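Long-range contacts in group 3 allergen SMIPP-S Yv6023A04 (Sarcoptes scabiei type hominis, PDB 3H7O), which belongs to the trypsin-like S1 peptidase family but is a scabies mite inactivated protease paralogue, so family-typical serine endopeptidase activity is probably lost: residues A[72-77]-A[92-97]; A[18-23]-A[52-57]; A[35-40]-A[223-228]. The protein carries 3 engineered substitutions. All coordinates share one frame; numbering follows the deposited sequence.

Overall arrangement
All three contacts involve the six-stranded antiparallel barrel of strands 14-19, 26-32, 37-40, 91-95, 68-78 and 54-57. Contact 1 pairs two neighbouring strands, contact 2 joins the first and last strands in the order and so closes the barrel, and contact 3 lays the C-terminal helix and tail against the outside. Each mixes buried and exposed residues. Contacts 1 and 2 rest on backbone hydrogen bonds and meet in an apolar interior, with Leu93 CD1 3.5 Å from Ile55 CD1; contact 3 relies on ring packing, an off-centre cation-pi contact and a bridging water. Contacts 1 and 3, centres about 8 Å apart, use neighbouring strands 91-95 and 37-40, and Lys228 NZ hydrogen-bonds to Leu95 O.

Contact 1: residues A[72-77]-A[92-97]; sequences YVSHVY and ILELSR
Tyr77 OH donates to Glu94 OE1 at 2.8 Å, reaching the syn side of the carboxylate 25° out of its plane, across an antiparallel strand pair of the trypsin-type barrel. Glu94 spans the gap because CG stands anti to the backbone N (chi1 -180°) and the chain continues extended. Its OE1 lies in the plane of the Tyr77 ring, at the edge, while CD2 of His75 sits over the centre of one ring face.

Two backbone bonds join Tyr77 and Ile92, Tyr77 N to Ile92 O at 2.8 Å and Ile92 N to Tyr77 O at 3.0 Å. Glu94 N bonds to His75 O, and Ser74 N reaches Glu94 O at 2.8 Å; Ser74 and His75 thus both face Glu94, which defines a classic beta bulge. Beyond it Ser96 N meets Tyr72 O at 2.9 Å.

On the other sheet face, Val73, Val76, Leu93 and Leu95 pack together, and Ile53 and Ile55 extend this apolar layer. Val76 and Leu93 run side by side, with CG2 of Val76 3.8 Å from CD2 of Leu93. At the exposed end, Arg97 CB lies over a face of the Tyr72 ring, 3.8 Å from its centroid.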
loop_
_atom_site.group_PDB
_atom_site.type_symbol
_atom_site.label_atom_id
_atom_site.label_comp_id
_atom_site.label_asym_id
_atom_site.label_seq_id
_atom_site.Cartn_x
_atom_site.Cartn_y
_atom_site.Cartn_z
ATOM N N TYR A 72 9.705 0.595 -15.760
ATOM C CA TYR A 72 9.194 -0.258 -16.829
ATOM C C TYR A 72 7.848 -0.889 -16.477
ATOM O O TYR A 72 7.663 -2.096 -16.636
ATOM C CB TYR A 72 10.202 -1.358 -17.180
ATOM C CG TYR A 72 11.488 -0.894 -17.832
ATOM C CD1 TYR A 72 11.581 -0.754 -19.218
ATOM C CD2 TYR A 72 12.623 -0.637 -17.065
ATOM C CE1 TYR A 72 12.774 -0.353 -19.824
ATOM C CE2 TYR A 72 13.819 -0.237 -17.661
ATOM C CZ TYR A 72 13.883 -0.094 -19.037
ATOM O OH TYR A 72 15.061 0.302 -19.620
ATOM N N VAL A 73 6.911 -0.077 -15.997
ATOM C CA VAL A 73 5.553 -0.561 -15.775
ATOM C C VAL A 73 4.835 -0.652 -17.128
ATOM O O VAL A 73 4.742 0.337 -17.857
ATOM C CB VAL A 73 4.769 0.327 -14.772
ATOM C CG1 VAL A 73 3.338 -0.182 -14.607
ATOM C CG2 VAL A 73 5.482 0.371 -13.420
ATOM N N SER A 74 4.332 -1.844 -17.450
ATOM C CA SER A 74 3.708 -2.111 -18.747
ATOM C C SER A 74 2.179 -2.195 -18.705
ATOM O O SER A 74 1.517 -1.938 -19.710
ATOM C CB SER A 74 4.277 -3.398 -19.353
ATOM O OG SER A 74 4.085 -4.496 -18.474
ATOM N N HIS A 75 1.623 -2.566 -17.553
ATOM C CA HIS A 75 0.173 -2.726 -17.420
ATOM C C HIS A 75 -0.300 -2.489 -15.990
ATOM O O HIS A 75 0.435 -2.742 -15.034
ATOM C CB HIS A 75 -0.261 -4.122 -17.884
ATOM C CG HIS A 75 -1.728 -4.239 -18.170
ATOM N ND1 HIS A 75 -2.280 -3.892 -19.385
ATOM C CD2 HIS A 75 -2.756 -4.673 -17.402
ATOM C CE1 HIS A 75 -3.584 -4.101 -19.352
ATOM N NE2 HIS A 75 -3.900 -4.575 -18.160
ATOM N N VAL A 76 -1.533 -2.000 -15.870
ATOM C CA VAL A 76 -2.204 -1.805 -14.590
ATOM C C VAL A 76 -3.446 -2.697 -14.575
ATOM O O VAL A 76 -4.324 -2.559 -15.433
ATOM C CB VAL A 76 -2.615 -0.320 -14.379
ATOM C CG1 VAL A 76 -3.403 -0.148 -13.084
ATOM C CG2 VAL A 76 -1.390 0.586 -14.382
ATOM N N TYR A 77 -3.504 -3.620 -13.617
ATOM C CA TYR A 77 -4.653 -4.519 -13.481
ATOM C C TYR A 77 -5.567 -4.046 -12.366
ATOM O O TYR A 77 -5.127 -3.878 -11.228
ATOM C CB TYR A 77 -4.206 -5.957 -13.197
ATOM C CG TYR A 77 -3.481 -6.628 -14.340
ATOM C CD1 TYR A 77 -4.187 -7.265 -15.365
ATOM C CD2 TYR A 77 -2.089 -6.636 -14.393
ATOM C CE1 TYR A 77 -3.519 -7.889 -16.421
ATOM C CE2 TYR A 77 -1.413 -7.252 -15.442
ATOM C CZ TYR A 77 -2.132 -7.876 -16.451
ATOM O OH TYR A 77 -1.456 -8.486 -17.483
ATOM N N ILE A 92 -2.754 -4.157 -9.409
ATOM C CA ILE A 92 -1.484 -4.829 -9.650
ATOM C C ILE A 92 -0.762 -4.141 -10.801
ATOM O O ILE A 92 -1.338 -3.931 -11.872
ATOM C CB ILE A 92 -1.676 -6.336 -9.937
ATOM C CG1 ILE A 92 -2.295 -7.022 -8.713
ATOM C CG2 ILE A 92 -0.332 -6.993 -10.288
ATOM C CD1 ILE A 92 -2.822 -8.428 -8.973
ATOM N N LEU A 93 0.489 -3.764 -10.558
ATOM C CA LEU A 93 1.329 -3.186 -11.595
ATOM C C LEU A 93 2.224 -4.269 -12.177
ATOM O O LEU A 93 2.925 -4.956 -11.436
ATOM C CB LEU A 93 2.172 -2.035 -11.029
ATOM C CG LEU A 93 1.434 -0.919 -10.272
ATOM C CD1 LEU A 93 2.416 0.120 -9.756
ATOM C CD2 LEU A 93 0.362 -0.258 -11.130
ATOM N N GLU A 94 2.187 -4.424 -13.498
ATOM C CA GLU A 94 3.055 -5.379 -14.192
ATOM C C GLU A 94 4.293 -4.697 -14.760
ATOM O O GLU A 94 4.211 -3.588 -15.292
ATOM C CB GLU A 94 2.294 -6.096 -15.309
ATOM C CG GLU A 94 3.135 -7.118 -16.072
ATOM C CD GLU A 94 2.349 -7.872 -17.118
ATOM O OE1 GLU A 94 1.149 -7.582 -17.301
ATOM O OE2 GLU A 94 2.938 -8.763 -17.764
ATOM N N LEU A 95 5.434 -5.376 -14.652
ATOM C CA LEU A 95 6.700 -4.870 -15.167
ATOM C C LEU A 95 7.163 -5.623 -16.411
ATOM O O LEU A 95 6.996 -6.842 -16.506
ATOM C CB LEU A 95 7.771 -4.944 -14.078
ATOM C CG LEU A 95 7.492 -4.069 -12.862
ATOM C CD1 LEU A 95 8.176 -4.645 -11.633
ATOM C CD2 LEU A 95 7.915 -2.620 -13.128
ATOM N N SER A 96 7.731 -4.890 -17.366
ATOM C CA SER A 96 8.325 -5.505 -18.554
ATOM C C SER A 96 9.798 -5.841 -18.318
ATOM O O SER A 96 10.345 -6.754 -18.942
ATOM C CB SER A 96 8.169 -4.597 -19.776
ATOM O OG SER A 96 8.872 -3.380 -19.601
ATOM N N ARG A 97 10.427 -5.080 -17.423
ATOM C CA ARG A 97 11.785 -5.333 -16.953
ATOM C C ARG A 97 11.662 -5.603 -15.454
ATOM O O ARG A 97 11.094 -4.786 -14.724
ATOM C CB ARG A 97 12.673 -4.112 -17.222
ATOM C CG ARG A 97 14.166 -4.291 -16.940
ATOM C CD ARG A 97 14.576 -3.790 -15.552
ATOM N NE ARG A 97 16.029 -3.821 -15.410
ATOM C CZ ARG A 97 16.720 -4.858 -14.942
ATOM N NH1 ARG A 97 16.094 -5.960 -14.538
ATOM N NH2 ARG A 97 18.043 -4.789 -14.877
#

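Contact 2: residues A[18-23]-A[52-57]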
loop_
_atom_site.group_PDB
_atom_site.type_symbol
_atom_site.label_atom_id
_atom_site.label_comp_id
_atom_site.label_asym_id
_atom_site.label_seq_id
_atom_site.Cartn_x
_atom_site.Cartn_y
_atom_site.Cartn_z
ATOM N N ARG A 18 5.589 5.803 -7.860
ATOM C CA ARG A 18 5.647 7.190 -8.315
ATOM C C ARG A 18 4.785 7.402 -9.552
ATOM O O ARG A 18 4.919 6.676 -10.545
ATOM C CB ARG A 18 7.087 7.593 -8.634
ATOM C CG ARG A 18 8.075 7.401 -7.497
ATOM C CD ARG A 18 9.439 7.976 -7.873
ATOM N NE ARG A 18 10.221 8.332 -6.695
ATOM C CZ ARG A 18 10.065 9.457 -5.998
ATOM N NH1 ARG A 18 9.149 10.354 -6.355
ATOM N NH2 ARG A 18 10.833 9.685 -4.939
ATOM N N THR A 19 3.910 8.399 -9.488
ATOM C CA THR A 19 3.070 8.786 -10.626
ATOM C C THR A 19 3.195 10.282 -10.886
ATOM O O THR A 19 3.714 11.013 -10.043
ATOM C CB THR A 19 1.590 8.425 -10.386
ATOM O OG1 THR A 19 1.154 8.998 -9.147
ATOM C CG2 THR A 19 1.405 6.906 -10.344
ATOM N N TYR A 20 2.715 10.738 -12.041
ATOM C CA TYR A 20 2.862 12.144 -12.437
ATOM C C TYR A 20 1.558 12.788 -12.919
ATOM O O TYR A 20 1.503 13.302 -14.037
ATOM C CB TYR A 20 3.963 12.294 -13.502
ATOM C CG TYR A 20 5.303 11.735 -13.076
ATOM C CD1 TYR A 20 6.254 12.546 -12.456
ATOM C CD2 TYR A 20 5.617 10.393 -13.284
ATOM C CE1 TYR A 20 7.484 12.033 -12.060
ATOM C CE2 TYR A 20 6.837 9.871 -12.887
ATOM C CZ TYR A 20 7.767 10.695 -12.280
ATOM O OH TYR A 20 8.974 10.175 -11.885
ATOM N N PRO A 21 0.505 12.778 -12.076
ATOM C CA PRO A 21 -0.729 13.423 -12.517
ATOM C C PRO A 21 -0.621 14.948 -12.489
ATOM O O PRO A 21 -0.120 15.519 -11.515
ATOM C CB PRO A 21 -1.763 12.935 -11.500
ATOM C CG PRO A 21 -0.981 12.662 -10.265
ATOM C CD PRO A 21 0.392 12.239 -10.706
ATOM N N GLY A 22 -1.073 15.586 -13.568
ATOM C CA GLY A 22 -1.115 17.045 -13.676
ATOM C C GLY A 22 0.235 17.731 -13.584
ATOM O O GLY A 22 0.362 18.770 -12.930
ATOM N N GLU A 23 1.241 17.145 -14.234
ATOM C CA GLU A 23 2.608 17.695 -14.277
ATOM C C GLU A 23 3.329 17.683 -12.915
ATOM O O GLU A 23 4.396 18.280 -12.772
ATOM C CB GLU A 23 2.623 19.114 -14.879
ATOM C CG GLU A 23 1.991 19.236 -16.258
ATOM N N THR A 52 4.295 5.817 -17.579
ATOM C CA THR A 52 4.696 6.965 -16.766
ATOM C C THR A 52 5.051 6.570 -15.333
ATOM O O THR A 52 5.668 7.350 -14.608
ATOM C CB THR A 52 3.607 8.069 -16.719
ATOM O OG1 THR A 52 2.475 7.609 -15.965
ATOM C CG2 THR A 52 3.177 8.463 -18.111
ATOM N N ILE A 53 4.669 5.359 -14.936
ATOM C CA ILE A 53 4.801 4.921 -13.543
ATOM C C ILE A 53 6.209 4.409 -13.232
ATOM O O ILE A 53 6.823 3.735 -14.054
ATOM C CB ILE A 53 3.734 3.848 -13.187
ATOM C CG1 ILE A 53 2.329 4.353 -13.554
ATOM C CG2 ILE A 53 3.820 3.452 -11.699
ATOM C CD1 ILE A 53 1.229 3.281 -13.535
ATOM N N VAL A 54 6.716 4.756 -12.045
ATOM C CA VAL A 54 8.025 4.284 -11.579
ATOM C C VAL A 54 7.901 3.598 -10.219
ATOM O O VAL A 54 7.228 4.102 -9.311
ATOM C CB VAL A 54 9.079 5.441 -11.501
ATOM C CG1 VAL A 54 10.430 4.926 -11.034
ATOM C CG2 VAL A 54 9.230 6.126 -12.849
ATOM N N ILE A 55 8.552 2.446 -10.091
ATOM C CA ILE A 55 8.628 1.738 -8.818
ATOM C C ILE A 55 9.986 1.997 -8.177
ATOM O O ILE A 55 11.017 1.619 -8.733
ATOM C CB ILE A 55 8.449 0.198 -8.986
ATOM C CG1 ILE A 55 7.144 -0.146 -9.720
ATOM C CG2 ILE A 55 8.565 -0.528 -7.624
ATOM C CD1 ILE A 55 5.877 0.322 -9.030
ATOM N N GLN A 56 9.974 2.639 -7.010
ATOM C CA GLN A 56 11.185 2.854 -6.228
ATOM C C GLN A 56 11.229 1.828 -5.098
ATOM O O GLN A 56 10.272 1.693 -4.324
ATOM C CB GLN A 56 11.247 4.284 -5.674
ATOM C CG GLN A 56 12.554 4.608 -4.924
ATOM C CD GLN A 56 12.734 6.090 -4.608
ATOM O OE1 GLN A 56 11.871 6.921 -4.901
ATOM N NE2 GLN A 56 13.871 6.425 -4.007
ATOM N N TYR A 57 12.344 1.112 -5.009
ATOM C CA TYR A 57 12.480 0.024 -4.045
ATOM C C TYR A 57 13.849 0.016 -3.371
ATOM O O TYR A 57 14.748 0.752 -3.779
ATOM C CB TYR A 57 12.123 -1.334 -4.682
ATOM C CG TYR A 57 12.937 -1.780 -5.889
ATOM C CD1 TYR A 57 13.735 -2.927 -5.822
ATOM C CD2 TYR A 57 12.875 -1.097 -7.107
ATOM C CE1 TYR A 57 14.474 -3.368 -6.926
ATOM C CE2 TYR A 57 13.616 -1.528 -8.218
ATOM C CZ TYR A 57 14.409 -2.665 -8.119
ATOM O OH TYR A 57 15.136 -3.099 -9.210
HETATM O O HOH W 1 1.500 8.966 -13.806
#
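Arg18 and Val54 form an antiparallel hydrogen-bonded pair whose backbone groups satisfy one another: Arg18 N donates to Val54 O at 2.8 Å, and Val54 N to Arg18 O at 3.0 Å. Both N-H groups point almost straight at their acceptors, each with an angle of 170° at the hydrogen.

The same arginine makes a second, side-chain link. Stretched out as far as NE, it presents its guanidinium side-on to Gln56, so that NE and NH2 converge on one oxygen. NE lies 2.8 Å from Gln56 OE1, and NH2 lies 3.0 Å from the same OE1. The oxygen sits near the guanidinium plane, and the guanidinium and amide planes are only 29° apart. At the far end of the amide, Gln56 NE2 donates to the carbonyls of Leu62 and Pro66, fixing which way round the buried amide is turned.

Where direct pairing stops, a water takes over, accepting from Tyr20 N at 2.8 Å and donating to Thr52 OG1 at 2.7 Å; Thr52 OG1 also bonds to Lys49 O. The Tyr20 ring turns its edge to Thr52 O, which is 3.3 Å from CE2, while Thr19 and Ile53 touch through methyl and methylene groups. This pairing of first and last strands closes the six-stranded barrel, one of the two characteristic of trypsin-like proteases.

Contact 3: residues A[35-40]-A[223-228]; sequences QWFVLT and DIIKKK
Phe37, at the start of strand 37-40, faces the last turn of the C-terminal helix, with its CA 6.8 Å from that of Ile225, and a type I beta turn from Ile225 to Lys228 then carries the chain back toward Trp36. The Phe37 ring meets the helix backbone over one face, where Ile224 C and Ile225 N lie. Its CZ packs 3.3 Å from Ile224 O, the carbonyl just ahead of the turn that accepts Lys227 N. The side chains of Ile224 and Phe37 cross at about a right angle, and Ile224 CG2 comes within 3.7 Å of Phe37 CE1. Lys228 CG approaches the same ring obliquely, 3.6 Å from CZ.

A C-terminal helix packed against the barrel is a feature of the chymotrypsin fold; here residues 223-228 cover the outside of strand 37-40 and, through Ile224, also touch Ile92 and Tyr77.

Lys228 CD lies over the Trp36 indole, 3.8 Å from the centroid of the five-membered ring, while Gln35 CG covers the opposite face. Beyond CD the chain bends (chi3 74°), and NZ makes an off-centre cation-pi contact with the six-membered ring, 4.4 Å from its centroid. NZ is hydrogen-bonded to Leu95 O and makes a long, weak ion pair with Glu94 OE2. A water accepts from Trp36 NE1 at 2.9 Å and donates to the terminal carboxylate through Lys228 OXT at 2.7 Å.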
loop_
_atom_site.group_PDB
_atom_site.type_symbol
_atom_site.label_atom_id
_atom_site.label_comp_id
_atom_site.label_asym_id
_atom_site.label_seq_id
_atom_site.Cartn_x
_atom_site.Cartn_y
_atom_site.Cartn_z
ATOM N N GLN A 35 9.232 -10.416 -8.687
ATOM C CA GLN A 35 10.059 -9.528 -9.522
ATOM C C GLN A 35 9.255 -8.860 -10.643
ATOM O O GLN A 35 9.686 -7.854 -11.204
ATOM C CB GLN A 35 11.261 -10.279 -10.106
ATOM C CG GLN A 35 10.897 -11.327 -11.157
ATOM C CD GLN A 35 12.099 -12.076 -11.699
ATOM O OE1 GLN A 35 13.189 -11.522 -11.830
ATOM N NE2 GLN A 35 11.896 -13.344 -12.032
ATOM N N TRP A 36 8.088 -9.420 -10.954
ATOM C CA TRP A 36 7.266 -8.943 -12.063
ATOM C C TRP A 36 6.060 -8.086 -11.660
ATOM O O TRP A 36 5.537 -7.340 -12.491
ATOM C CB TRP A 36 6.770 -10.122 -12.907
ATOM C CG TRP A 36 7.851 -10.887 -13.619
ATOM C CD1 TRP A 36 8.206 -12.191 -13.409
ATOM C CD2 TRP A 36 8.705 -10.403 -14.667
ATOM N NE1 TRP A 36 9.227 -12.548 -14.259
ATOM C CE2 TRP A 36 9.553 -11.469 -15.040
ATOM C CE3 TRP A 36 8.836 -9.170 -15.326
ATOM C CZ2 TRP A 36 10.522 -11.342 -16.042
ATOM C CZ3 TRP A 36 9.795 -9.044 -16.322
ATOM C CH2 TRP A 36 10.628 -10.125 -16.669
ATOM N N PHE A 37 5.607 -8.207 -10.411
ATOM C CA PHE A 37 4.351 -7.579 -9.991
ATOM C C PHE A 37 4.422 -6.836 -8.661
ATOM O O PHE A 37 5.030 -7.308 -7.696
ATOM C CB PHE A 37 3.217 -8.616 -9.929
ATOM C CG PHE A 37 2.916 -9.281 -11.249
ATOM C CD1 PHE A 37 2.117 -8.648 -12.200
ATOM C CD2 PHE A 37 3.416 -10.550 -11.532
ATOM C CE1 PHE A 37 1.833 -9.264 -13.415
ATOM C CE2 PHE A 37 3.139 -11.174 -12.746
ATOM C CZ PHE A 37 2.346 -10.529 -13.691
ATOM N N VAL A 38 3.779 -5.671 -8.624
ATOM C CA VAL A 38 3.637 -4.886 -7.400
ATOM C C VAL A 38 2.162 -4.620 -7.099
ATOM O O VAL A 38 1.395 -4.261 -7.996
ATOM C CB VAL A 38 4.417 -3.541 -7.483
ATOM C CG1 VAL A 38 3.984 -2.575 -6.366
ATOM C CG2 VAL A 38 5.922 -3.791 -7.414
ATOM N N LEU A 39 1.780 -4.795 -5.835
ATOM C CA LEU A 39 0.415 -4.539 -5.377
ATOM C C LEU A 39 0.316 -3.154 -4.744
ATOM O O LEU A 39 1.102 -2.811 -3.857
ATOM C CB LEU A 39 -0.023 -5.611 -4.369
ATOM C CG LEU A 39 -1.505 -5.694 -3.977
ATOM C CD1 LEU A 39 -2.352 -6.186 -5.141
ATOM C CD2 LEU A 39 -1.685 -6.610 -2.779
ATOM N N THR A 40 -0.657 -2.364 -5.196
ATOM C CA THR A 40 -0.842 -1.005 -4.687
ATOM C C THR A 40 -2.330 -0.649 -4.570
ATOM O O THR A 40 -3.198 -1.516 -4.728
ATOM C CB THR A 40 -0.050 0.038 -5.547
ATOM O OG1 THR A 40 -0.054 1.317 -4.901
ATOM C CG2 THR A 40 -0.621 0.168 -6.965
ATOM N N ASP A 223 -4.089 -15.295 -9.950
ATOM C CA ASP A 223 -4.351 -15.364 -11.394
ATOM C C ASP A 223 -3.462 -14.422 -12.205
ATOM O O ASP A 223 -3.003 -14.774 -13.291
ATOM C CB ASP A 223 -5.826 -15.073 -11.693
ATOM C CG ASP A 223 -6.739 -16.236 -11.345
ATOM O OD1 ASP A 223 -6.243 -17.374 -11.197
ATOM O OD2 ASP A 223 -7.962 -16.008 -11.222
ATOM N N ILE A 224 -3.229 -13.224 -11.678
ATOM C CA ILE A 224 -2.359 -12.250 -12.339
ATOM C C ILE A 224 -0.881 -12.635 -12.197
ATOM O O ILE A 224 -0.135 -12.586 -13.173
ATOM C CB ILE A 224 -2.607 -10.804 -11.822
ATOM C CG1 ILE A 224 -4.097 -10.420 -11.914
ATOM C CG2 ILE A 224 -1.720 -9.789 -12.551
ATOM C CD1 ILE A 224 -4.722 -10.501 -13.302
ATOM N N ILE A 225 -0.473 -13.026 -10.988
ATOM C CA ILE A 225 0.919 -13.420 -10.704
ATOM C C ILE A 225 1.410 -14.539 -11.625
ATOM O O ILE A 225 2.558 -14.519 -12.074
ATOM C CB ILE A 225 1.119 -13.831 -9.212
ATOM C CG1 ILE A 225 1.223 -12.593 -8.323
ATOM C CG2 ILE A 225 2.369 -14.711 -9.033
ATOM C CD1 ILE A 225 1.377 -12.911 -6.843
ATOM N N LYS A 226 0.533 -15.498 -11.910
ATOM C CA LYS A 226 0.889 -16.661 -12.733
ATOM C C LYS A 226 1.081 -16.341 -14.224
ATOM O O LYS A 226 1.520 -17.201 -14.990
ATOM C CB LYS A 226 -0.134 -17.792 -12.540
ATOM C CG LYS A 226 -1.517 -17.511 -13.122
ATOM C CD LYS A 226 -2.575 -18.479 -12.598
ATOM C CE LYS A 226 -2.543 -19.813 -13.315
ATOM N NZ LYS A 226 -3.635 -20.710 -12.837
ATOM N N LYS A 227 0.762 -15.109 -14.623
ATOM C CA LYS A 227 0.950 -14.654 -16.010
ATOM C C LYS A 227 2.417 -14.670 -16.444
ATOM O O LYS A 227 2.718 -14.936 -17.608
ATOM C CB LYS A 227 0.364 -13.254 -16.218
ATOM C CG LYS A 227 -1.155 -13.193 -16.218
ATOM C CD LYS A 227 -1.646 -11.802 -16.605
ATOM C CE LYS A 227 -3.157 -11.676 -16.463
ATOM N NZ LYS A 227 -3.910 -12.614 -17.343
ATOM N N LYS A 228 3.317 -14.369 -15.509
ATOM C CA LYS A 228 4.762 -14.500 -15.739
ATOM C C LYS A 228 5.532 -14.823 -14.457
ATOM O O LYS A 228 5.172 -14.390 -13.366
ATOM C CB LYS A 228 5.351 -13.265 -16.444
ATOM C CG LYS A 228 4.753 -11.928 -16.037
ATOM C CD LYS A 228 5.655 -10.749 -16.407
ATOM C CE LYS A 228 5.672 -10.441 -17.898
ATOM N NZ LYS A 228 6.214 -9.070 -18.158
ATOM O OXT LYS A 228 6.538 -15.533 -14.480
HETATM O O HOH W 2 9.235 -15.423 -14.744
#